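PDB 4WED: ABC transporter, periplasmic solute-binding protein from Rhizobium meliloti, which probably binds a small solute such as a peptide or nickel complex in the periplasm and delivers it to a membrane ABC importer. Local coordinates for residues 58-69 with 163-172; 268-276 with 317-325. All coordinates share one frame; numbering follows the deposited sequence.

Interaction 1 of 2, residues 58-69 with 163-172; sequences WAIQDLMFEPLV and LSYTRPTRFL. With NA (sodium ion), chain B.
P67 and R170 lie closest along the backbones, 4.7 Å between CA atoms, where the turn after helix 58-61 meets the loop after helix 159-162. In this periplasmic binding-protein fold the centre of the contact is a buried salt bridge beside a sodium site. R170 reaches out with its chain extended from CG to NE. Its NH1 donates to D62 OD1 at 2.9 Å, on the anti lone pair and in the guanidinium plane. The same NH1 meets F65 O at 3.1 Å, from above that carbonyl plane. NE and NH2 are held by Y165 O and S164 O. P67 CD sits over the centre of one guanidinium face, which adds to the hold on the group. D62 also binds sodium through both oxygens, and D515 completes the protein ligands. The sodium ion and R170 would probably both favour a charged D62. On helix 58-61, R167 reaches over one face of the W58 ring near its rim, the two planes 33° apart, with NH2 3.6 Å above the ring plane. This NH2 donates to A56 O and, at 2.8 Å, to Q61 OE1. Further along both segments, F171 CZ touches L68 CG at 3.6 Å.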
loop_
_atom_site.group_PDB
_atom_site.type_symbol
_atom_site.label_atom_id
_atom_site.label_comp_id
_atom_site.label_asym_id
_atom_site.label_seq_id
_atom_site.Cartn_x
_atom_site.Cartn_y
_atom_site.Cartn_z
ATOM N N TRP A 58 7.171 -2.523 -11.260
ATOM C CA TRP A 58 5.824 -1.980 -11.550
ATOM C C TRP A 58 5.856 -0.542 -12.050
ATOM O O TRP A 58 5.236 -0.208 -13.044
ATOM C CB TRP A 58 4.929 -2.061 -10.316
ATOM C CG TRP A 58 4.690 -3.467 -9.815
ATOM C CD1 TRP A 58 3.739 -4.331 -10.229
ATOM C CD2 TRP A 58 5.409 -4.137 -8.767
ATOM N NE1 TRP A 58 3.828 -5.518 -9.535
ATOM C CE2 TRP A 58 4.832 -5.416 -8.617
ATOM C CE3 TRP A 58 6.477 -3.768 -7.936
ATOM C CZ2 TRP A 58 5.298 -6.343 -7.690
ATOM C CZ3 TRP A 58 6.952 -4.684 -7.009
ATOM C CH2 TRP A 58 6.360 -5.969 -6.896
ATOM N N ALA A 59 6.598 0.311 -11.363
ATOM C CA ALA A 59 6.678 1.703 -11.743
ATOM C C ALA A 59 7.118 1.928 -13.187
ATOM O O ALA A 59 6.774 2.920 -13.801
ATOM C CB ALA A 59 7.605 2.419 -10.787
ATOM N N ILE A 60 7.866 0.999 -13.745
ATOM C CA ILE A 60 8.310 1.110 -15.150
ATOM C C ILE A 60 7.181 0.811 -16.073
ATOM O O ILE A 60 6.984 1.531 -17.051
ATOM C CB ILE A 60 9.425 0.096 -15.500
ATOM C CG1 ILE A 60 10.656 0.284 -14.596
ATOM C CG2 ILE A 60 9.859 0.226 -16.951
ATOM C CD1 ILE A 60 11.305 1.661 -14.638
ATOM N N GLN A 61 6.400 -0.199 -15.730
ATOM C CA GLN A 61 5.222 -0.588 -16.486
ATOM C C GLN A 61 4.245 0.559 -16.513
ATOM O O GLN A 61 3.589 0.805 -17.498
ATOM C CB GLN A 61 4.579 -1.816 -15.865
ATOM C CG GLN A 61 5.163 -3.119 -16.347
ATOM C CD GLN A 61 4.972 -4.242 -15.375
ATOM O OE1 GLN A 61 5.178 -4.092 -14.192
ATOM N NE2 GLN A 61 4.575 -5.380 -15.877
ATOM N N ASP A 62 4.186 1.280 -15.412
ATOM C CA ASP A 62 3.293 2.404 -15.269
ATOM C C ASP A 62 3.614 3.520 -16.242
ATOM O O ASP A 62 2.790 4.375 -16.491
ATOM C CB ASP A 62 3.310 2.892 -13.837
ATOM C CG ASP A 62 2.356 4.007 -13.596
ATOM O OD1 ASP A 62 1.198 3.937 -14.003
ATOM O OD2 ASP A 62 2.782 4.972 -12.986
ATOM N N LEU A 63 4.829 3.518 -16.764
ATOM C CA LEU A 63 5.257 4.475 -17.777
ATOM C C LEU A 63 4.542 4.445 -19.121
ATOM O O LEU A 63 4.333 5.467 -19.723
ATOM C CB LEU A 63 6.746 4.327 -18.017
ATOM C CG LEU A 63 7.567 4.845 -16.862
ATOM C CD1 LEU A 63 9.001 4.416 -17.047
ATOM C CD2 LEU A 63 7.438 6.351 -16.832
HETATM N N MSE A 64 4.219 3.264 -19.606
HETATM C CA MSE A 64 3.597 3.084 -20.919
HETATM C C MSE A 64 2.330 2.298 -20.881
HETATM O O MSE A 64 1.608 2.266 -21.872
HETATM C CB MSE A 64 4.582 2.387 -21.889
HETATM C CG MSE A 64 4.692 0.876 -21.706
HETATM SE SE MSE A 64 5.835 0.386 -20.167
HETATM C CE MSE A 64 7.546 0.941 -21.015
ATOM N N PHE A 65 2.047 1.615 -19.782
ATOM C CA PHE A 65 0.790 0.881 -19.693
ATOM C C PHE A 65 -0.247 1.660 -18.909
ATOM O O PHE A 65 0.044 2.308 -17.898
ATOM C CB PHE A 65 1.013 -0.565 -19.210
ATOM C CG PHE A 65 1.860 -1.397 -20.183
ATOM C CD1 PHE A 65 1.394 -1.677 -21.474
ATOM C CD2 PHE A 65 3.082 -1.908 -19.812
ATOM C CE1 PHE A 65 2.138 -2.450 -22.351
ATOM C CE2 PHE A 65 3.844 -2.670 -20.692
ATOM C CZ PHE A 65 3.373 -2.929 -21.970
ATOM N N GLU A 66 -1.471 1.627 -19.402
ATOM C CA GLU A 66 -2.550 2.334 -18.741
ATOM C C GLU A 66 -3.676 1.413 -18.410
ATOM O O GLU A 66 -3.914 0.440 -19.120
ATOM C CB GLU A 66 -3.046 3.490 -19.586
ATOM C CG GLU A 66 -2.156 4.716 -19.501
ATOM C CD GLU A 66 -2.652 5.869 -20.355
ATOM O OE1 GLU A 66 -3.015 5.557 -21.513
ATOM O OE2 GLU A 66 -2.666 7.062 -19.890
ATOM N N PRO A 67 -4.365 1.691 -17.288
ATOM C CA PRO A 67 -5.563 0.931 -16.923
ATOM C C PRO A 67 -6.867 1.578 -17.424
ATOM O O PRO A 67 -6.881 2.702 -17.943
ATOM C CB PRO A 67 -5.537 1.003 -15.399
ATOM C CG PRO A 67 -5.037 2.398 -15.159
ATOM C CD PRO A 67 -4.036 2.696 -16.269
ATOM N N LEU A 68 -7.971 0.876 -17.194
ATOM C CA LEU A 68 -9.272 1.435 -17.432
ATOM C C LEU A 68 -9.536 2.625 -16.510
ATOM O O LEU A 68 -10.021 3.680 -16.951
ATOM C CB LEU A 68 -10.337 0.362 -17.153
ATOM C CG LEU A 68 -10.329 -0.777 -18.154
ATOM C CD1 LEU A 68 -11.170 -1.919 -17.611
ATOM C CD2 LEU A 68 -10.871 -0.316 -19.494
ATOM N N VAL A 69 -9.252 2.426 -15.226
ATOM C CA VAL A 69 -9.433 3.469 -14.216
ATOM C C VAL A 69 -8.156 3.559 -13.431
ATOM O O VAL A 69 -7.431 2.571 -13.300
ATOM C CB VAL A 69 -10.589 3.162 -13.233
ATOM C CG1 VAL A 69 -11.906 3.189 -13.963
ATOM C CG2 VAL A 69 -10.436 1.819 -12.540
ATOM N N LEU A 163 -9.022 -2.894 -10.763
ATOM C CA LEU A 163 -8.834 -2.603 -12.167
ATOM C C LEU A 163 -7.866 -1.432 -12.351
ATOM O O LEU A 163 -7.484 -1.115 -13.487
ATOM C CB LEU A 163 -10.169 -2.285 -12.854
ATOM C CG LEU A 163 -11.192 -3.449 -13.050
ATOM C CD1 LEU A 163 -12.557 -2.952 -13.522
ATOM C CD2 LEU A 163 -10.687 -4.514 -13.986
ATOM N N SER A 164 -7.532 -0.759 -11.254
ATOM C CA SER A 164 -6.490 0.280 -11.261
ATOM C C SER A 164 -5.076 -0.317 -11.175
ATOM O O SER A 164 -4.160 0.395 -11.363
ATOM C CB SER A 164 -6.677 1.247 -10.132
ATOM O OG SER A 164 -6.325 0.642 -8.889
ATOM N N TYR A 165 -4.905 -1.624 -10.959
ATOM C CA TYR A 165 -3.573 -2.142 -10.667
ATOM C C TYR A 165 -2.618 -1.988 -11.848
ATOM O O TYR A 165 -3.034 -1.831 -12.999
ATOM C CB TYR A 165 -3.620 -3.632 -10.320
ATOM C CG TYR A 165 -4.229 -4.017 -9.007
ATOM C CD1 TYR A 165 -4.838 -3.082 -8.163
ATOM C CD2 TYR A 165 -4.279 -5.364 -8.641
ATOM C CE1 TYR A 165 -5.453 -3.485 -6.991
ATOM C CE2 TYR A 165 -4.882 -5.767 -7.463
ATOM C CZ TYR A 165 -5.479 -4.834 -6.656
ATOM O OH TYR A 165 -6.052 -5.258 -5.485
ATOM N N THR A 166 -1.336 -2.065 -11.528
ATOM C CA THR A 166 -0.278 -1.898 -12.509
ATOM C C THR A 166 -0.342 -3.135 -13.373
ATOM O O THR A 166 -0.307 -3.044 -14.564
ATOM C CB THR A 166 1.116 -1.672 -11.866
ATOM O OG1 THR A 166 1.138 -0.381 -11.214
ATOM C CG2 THR A 166 2.244 -1.679 -12.944
ATOM N N ARG A 167 -0.474 -4.300 -12.767
ATOM C CA ARG A 167 -0.630 -5.535 -13.522
ATOM C C ARG A 167 -1.618 -6.418 -12.789
ATOM O O ARG A 167 -1.722 -6.312 -11.580
ATOM C CB ARG A 167 0.709 -6.248 -13.622
ATOM C CG ARG A 167 1.276 -6.628 -12.273
ATOM C CD ARG A 167 2.427 -7.597 -12.394
ATOM N NE ARG A 167 3.646 -6.907 -12.771
ATOM C CZ ARG A 167 4.794 -7.007 -12.126
ATOM N NH1 ARG A 167 4.905 -7.778 -11.065
ATOM N NH2 ARG A 167 5.830 -6.327 -12.554
ATOM N N PRO A 168 -2.341 -7.300 -13.478
ATOM C CA PRO A 168 -2.275 -7.536 -14.927
ATOM C C PRO A 168 -3.309 -6.775 -15.748
ATOM O O PRO A 168 -3.571 -7.097 -16.901
ATOM C CB PRO A 168 -2.634 -9.009 -15.008
ATOM C CG PRO A 168 -3.693 -9.151 -13.980
ATOM C CD PRO A 168 -3.252 -8.267 -12.837
ATOM N N THR A 169 -3.844 -5.726 -15.168
ATOM C CA THR A 169 -5.031 -5.081 -15.690
ATOM C C THR A 169 -4.856 -4.060 -16.806
ATOM O O THR A 169 -5.777 -3.265 -17.044
ATOM C CB THR A 169 -5.692 -4.351 -14.524
ATOM O OG1 THR A 169 -4.685 -3.607 -13.815
ATOM C CG2 THR A 169 -6.282 -5.361 -13.618
ATOM N N ARG A 170 -3.712 -4.041 -17.476
ATOM C CA ARG A 170 -3.459 -2.950 -18.415
ATOM C C ARG A 170 -3.342 -3.442 -19.828
ATOM O O ARG A 170 -3.322 -4.643 -20.044
ATOM C CB ARG A 170 -2.272 -2.120 -17.956
ATOM C CG ARG A 170 -2.461 -1.698 -16.501
ATOM C CD ARG A 170 -1.598 -0.515 -16.128
ATOM N NE ARG A 170 -1.904 -0.053 -14.794
ATOM C CZ ARG A 170 -1.363 1.041 -14.248
ATOM N NH1 ARG A 170 -0.469 1.775 -14.934
ATOM N NH2 ARG A 170 -1.702 1.408 -13.017
ATOM N N PHE A 171 -3.240 -2.497 -20.766
ATOM C CA PHE A 171 -3.535 -2.702 -22.188
ATOM C C PHE A 171 -2.357 -2.618 -23.182
ATOM O O PHE A 171 -1.683 -1.560 -23.356
ATOM C CB PHE A 171 -4.686 -1.776 -22.565
ATOM C CG PHE A 171 -5.940 -2.104 -21.804
ATOM C CD1 PHE A 171 -6.141 -1.584 -20.529
ATOM C CD2 PHE A 171 -6.873 -3.017 -22.315
ATOM C CE1 PHE A 171 -7.270 -1.911 -19.797
ATOM C CE2 PHE A 171 -8.003 -3.357 -21.578
ATOM C CZ PHE A 171 -8.195 -2.813 -20.303
ATOM N N LEU A 172 -2.128 -3.770 -23.836
ATOM C CA LEU A 172 -0.998 -3.995 -24.725
ATOM C C LEU A 172 -1.521 -4.086 -26.124
ATOM O O LEU A 172 -2.481 -4.795 -26.363
ATOM C CB LEU A 172 -0.331 -5.322 -24.362
ATOM C CG LEU A 172 0.712 -5.930 -25.317
ATOM C CD1 LEU A 172 2.021 -5.131 -25.326
ATOM C CD2 LEU A 172 0.994 -7.367 -24.915
HETATM NA NA NA B . 0.817 6.167 -12.532
HETATM O O HOH W 1 -1.735 0.714 -21.957
HETATM O O HOH W 2 -7.801 -1.817 -16.062
HETATM O O HOH W 3 -1.291 4.726 -12.805
HETATM O O HOH W 4 2.492 7.807 -11.855
HETATM O O HOH W 5 0.949 6.375 -14.596
#

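Interaction 2 of 2, residues 268-276 with 317-325; sequences VDPGNVTLV and AGNMFSAAL
T274 and N272 lose the most surface to the 317-325 loop, and M320 comes next. T274 lies on strand 274-279, with its CB directed at the loop. Its OG1 donates to M320 O at 2.7 Å, from above the carbonyl plane. A water also donates to OG1 and accepts from S322 N at 3.0 Å, so it bridges the two segments. With CG2 anti to the backbone N (chi1 -47°, measured to OG1), the methyl turns to A317 CB at 4.0 Å. A valine here would probably leave M320 O without this donor and take from the water the hydroxyl it now donates to. N272 meets L325: the leucine CD1 lies 3.5 Å from N272 O. The amide end of N272 leads elsewhere, and OD1 accepts from A425 N. The M320 side chain lies beside the contact and packs on S432 and L433 of helix 430-437. Just before N272, G271 O accepts from S322 OG at 3.0 Å, in the carbonyl plane. At the backbone angles of G271 (phi 94°) a CB would press on the carbonyl O of P270, which calls for glycine. An Asx turn on D269 OD1 and a type I turn from S322 to L325 shape the two segments. Strands 265-269 and 274-279 both pair with strand 488-500, consistent with the paired crossover strands that join the two lobes in bacterial solute-binding proteins.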
loop_
_atom_site.group_PDB
_atom_site.type_symbol
_atom_site.label_atom_id
_atom_site.label_comp_id
_atom_site.label_asym_id
_atom_site.label_seq_id
_atom_site.Cartn_x
_atom_site.Cartn_y
_atom_site.Cartn_z
ATOM N N VAL A 268 8.311 13.812 1.931
ATOM C CA VAL A 268 7.832 12.743 2.763
ATOM C C VAL A 268 6.334 12.694 2.598
ATOM O O VAL A 268 5.615 13.671 2.822
ATOM C CB VAL A 268 8.122 12.975 4.267
ATOM C CG1 VAL A 268 7.950 11.673 5.030
ATOM C CG2 VAL A 268 9.524 13.523 4.471
ATOM N N ASP A 269 5.889 11.531 2.192
ATOM C CA ASP A 269 4.497 11.203 2.103
ATOM C C ASP A 269 4.217 10.431 3.418
ATOM O O ASP A 269 4.946 9.479 3.757
ATOM C CB ASP A 269 4.374 10.382 0.812
ATOM C CG ASP A 269 3.028 9.777 0.581
ATOM O OD1 ASP A 269 2.101 10.034 1.362
ATOM O OD2 ASP A 269 2.927 8.979 -0.410
ATOM N N PRO A 270 3.193 10.857 4.196
ATOM C CA PRO A 270 2.796 10.113 5.417
ATOM C C PRO A 270 2.422 8.638 5.174
ATOM O O PRO A 270 2.448 7.838 6.116
ATOM C CB PRO A 270 1.572 10.873 5.927
ATOM C CG PRO A 270 1.594 12.185 5.250
ATOM C CD PRO A 270 2.317 12.018 3.948
ATOM N N GLY A 271 2.058 8.286 3.941
ATOM C CA GLY A 271 2.030 6.889 3.562
ATOM C C GLY A 271 0.691 6.215 3.721
ATOM O O GLY A 271 -0.291 6.858 4.045
ATOM N N ASN A 272 0.673 4.900 3.487
ATOM C CA ASN A 272 -0.559 4.129 3.431
ATOM C C ASN A 272 -0.498 2.704 3.988
ATOM O O ASN A 272 -1.456 1.939 3.866
ATOM C CB ASN A 272 -1.122 4.142 1.995
ATOM C CG ASN A 272 -0.133 3.635 0.958
ATOM O OD1 ASN A 272 0.279 2.487 0.977
ATOM N ND2 ASN A 272 0.187 4.470 0.005
ATOM N N VAL A 273 0.587 2.396 4.653
ATOM C CA VAL A 273 0.831 1.165 5.386
ATOM C C VAL A 273 0.915 1.602 6.864
ATOM O O VAL A 273 1.507 2.647 7.211
ATOM C CB VAL A 273 2.200 0.485 4.991
ATOM C CG1 VAL A 273 2.568 -0.677 5.906
ATOM C CG2 VAL A 273 2.187 -0.048 3.560
ATOM N N THR A 274 0.309 0.793 7.732
ATOM C CA THR A 274 0.287 1.079 9.143
ATOM C C THR A 274 1.019 -0.017 9.856
ATOM O O THR A 274 0.846 -1.217 9.562
ATOM C CB THR A 274 -1.148 1.195 9.677
ATOM O OG1 THR A 274 -1.913 2.035 8.777
ATOM C CG2 THR A 274 -1.144 1.779 11.117
ATOM N N LEU A 275 1.879 0.408 10.757
ATOM C CA LEU A 275 2.479 -0.500 11.723
ATOM C C LEU A 275 1.564 -0.571 12.889
ATOM O O LEU A 275 1.307 0.434 13.508
ATOM C CB LEU A 275 3.836 0.000 12.207
ATOM C CG LEU A 275 4.492 -0.858 13.282
ATOM C CD1 LEU A 275 5.104 -2.096 12.685
ATOM C CD2 LEU A 275 5.580 -0.053 13.949
ATOM N N VAL A 276 1.122 -1.768 13.209
ATOM C CA VAL A 276 0.054 -1.963 14.180
ATOM C C VAL A 276 0.574 -2.952 15.174
ATOM O O VAL A 276 1.185 -3.946 14.798
ATOM C CB VAL A 276 -1.212 -2.559 13.518
ATOM C CG1 VAL A 276 -2.350 -2.663 14.513
ATOM C CG2 VAL A 276 -1.650 -1.695 12.356
ATOM N N ALA A 317 -0.152 6.989 14.467
ATOM C CA ALA A 317 -1.423 6.489 13.959
ATOM C C ALA A 317 -2.476 6.548 15.057
ATOM O O ALA A 317 -2.256 6.095 16.182
ATOM C CB ALA A 317 -1.266 5.071 13.450
ATOM N N GLY A 318 -3.589 7.166 14.719
ATOM C CA GLY A 318 -4.816 7.020 15.477
ATOM C C GLY A 318 -5.730 5.939 14.891
ATOM O O GLY A 318 -6.472 5.310 15.602
ATOM N N ASN A 319 -5.680 5.735 13.591
ATOM C CA ASN A 319 -6.583 4.802 12.906
ATOM C C ASN A 319 -5.791 3.687 12.270
ATOM O O ASN A 319 -4.595 3.839 11.958
ATOM C CB ASN A 319 -7.341 5.530 11.824
ATOM C CG ASN A 319 -8.220 6.598 12.386
ATOM O OD1 ASN A 319 -7.744 7.480 13.085
ATOM N ND2 ASN A 319 -9.503 6.507 12.138
HETATM N N MSE A 320 -6.442 2.551 12.097
HETATM C CA MSE A 320 -5.784 1.436 11.457
HETATM C C MSE A 320 -5.336 1.819 10.092
HETATM O O MSE A 320 -4.326 1.314 9.611
HETATM C CB MSE A 320 -6.694 0.245 11.342
HETATM C CG MSE A 320 -5.947 -1.042 10.941
HETATM SE SE MSE A 320 -7.314 -2.507 10.714
HETATM C CE MSE A 320 -6.203 -3.811 9.700
ATOM N N PHE A 321 -6.078 2.694 9.435
ATOM C CA PHE A 321 -5.735 3.105 8.096
ATOM C C PHE A 321 -5.645 4.604 8.073
ATOM O O PHE A 321 -6.541 5.292 8.610
ATOM C CB PHE A 321 -6.797 2.686 7.130
ATOM C CG PHE A 321 -6.960 1.222 7.035
ATOM C CD1 PHE A 321 -5.948 0.426 6.464
ATOM C CD2 PHE A 321 -8.128 0.612 7.477
ATOM C CE1 PHE A 321 -6.091 -0.950 6.360
ATOM C CE2 PHE A 321 -8.268 -0.749 7.365
ATOM C CZ PHE A 321 -7.250 -1.537 6.802
ATOM N N SER A 322 -4.585 5.113 7.445
ATOM C CA SER A 322 -4.457 6.566 7.265
ATOM C C SER A 322 -5.531 7.079 6.309
ATOM O O SER A 322 -6.169 6.304 5.586
ATOM C CB SER A 322 -3.048 6.967 6.776
ATOM O OG SER A 322 -2.973 6.988 5.355
ATOM N N ALA A 323 -5.701 8.396 6.316
ATOM C CA ALA A 323 -6.708 9.123 5.497
ATOM C C ALA A 323 -6.436 9.041 3.983
ATOM O O ALA A 323 -7.322 9.249 3.165
ATOM C CB ALA A 323 -6.738 10.586 5.954
ATOM N N ALA A 324 -5.190 8.737 3.625
ATOM C CA ALA A 324 -4.808 8.475 2.259
ATOM C C ALA A 324 -5.614 7.306 1.653
ATOM O O ALA A 324 -5.785 7.243 0.424
ATOM C CB ALA A 324 -3.301 8.176 2.185
ATOM N N LEU A 325 -6.083 6.379 2.486
ATOM C CA LEU A 325 -6.842 5.232 1.976
ATOM C C LEU A 325 -8.274 5.552 1.833
ATOM O O LEU A 325 -8.785 6.424 2.529
ATOM C CB LEU A 325 -6.700 4.013 2.882
ATOM C CG LEU A 325 -5.236 3.548 2.772
ATOM C CD1 LEU A 325 -4.769 2.977 4.094
ATOM C CD2 LEU A 325 -5.039 2.566 1.613
HETATM O O HOH W 6 -2.513 3.131 6.468
#

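How the interactions relate
The two contacts follow each other in series along the chain and neither crosses the other. From the N terminus, interaction 1 comes first. It closes a loop of 93 residues that holds the antiparallel sheet of strands 82-88, 93-98, 147-152 and 137-144, and it ties helix 58-61 to the loop after helix 159-162. Interaction 2 closes a shorter loop of 40 residues, with helices 290-299 and 302-310, and joins strand 274-279 to the loop after strand 315-316. Their centres are 24 Å apart, and their nearest atoms about 11 Å. The C-terminal part of the chain serves both: strand 488-500 pairs beside interaction 2, and D515 reaches the sodium of interaction 1.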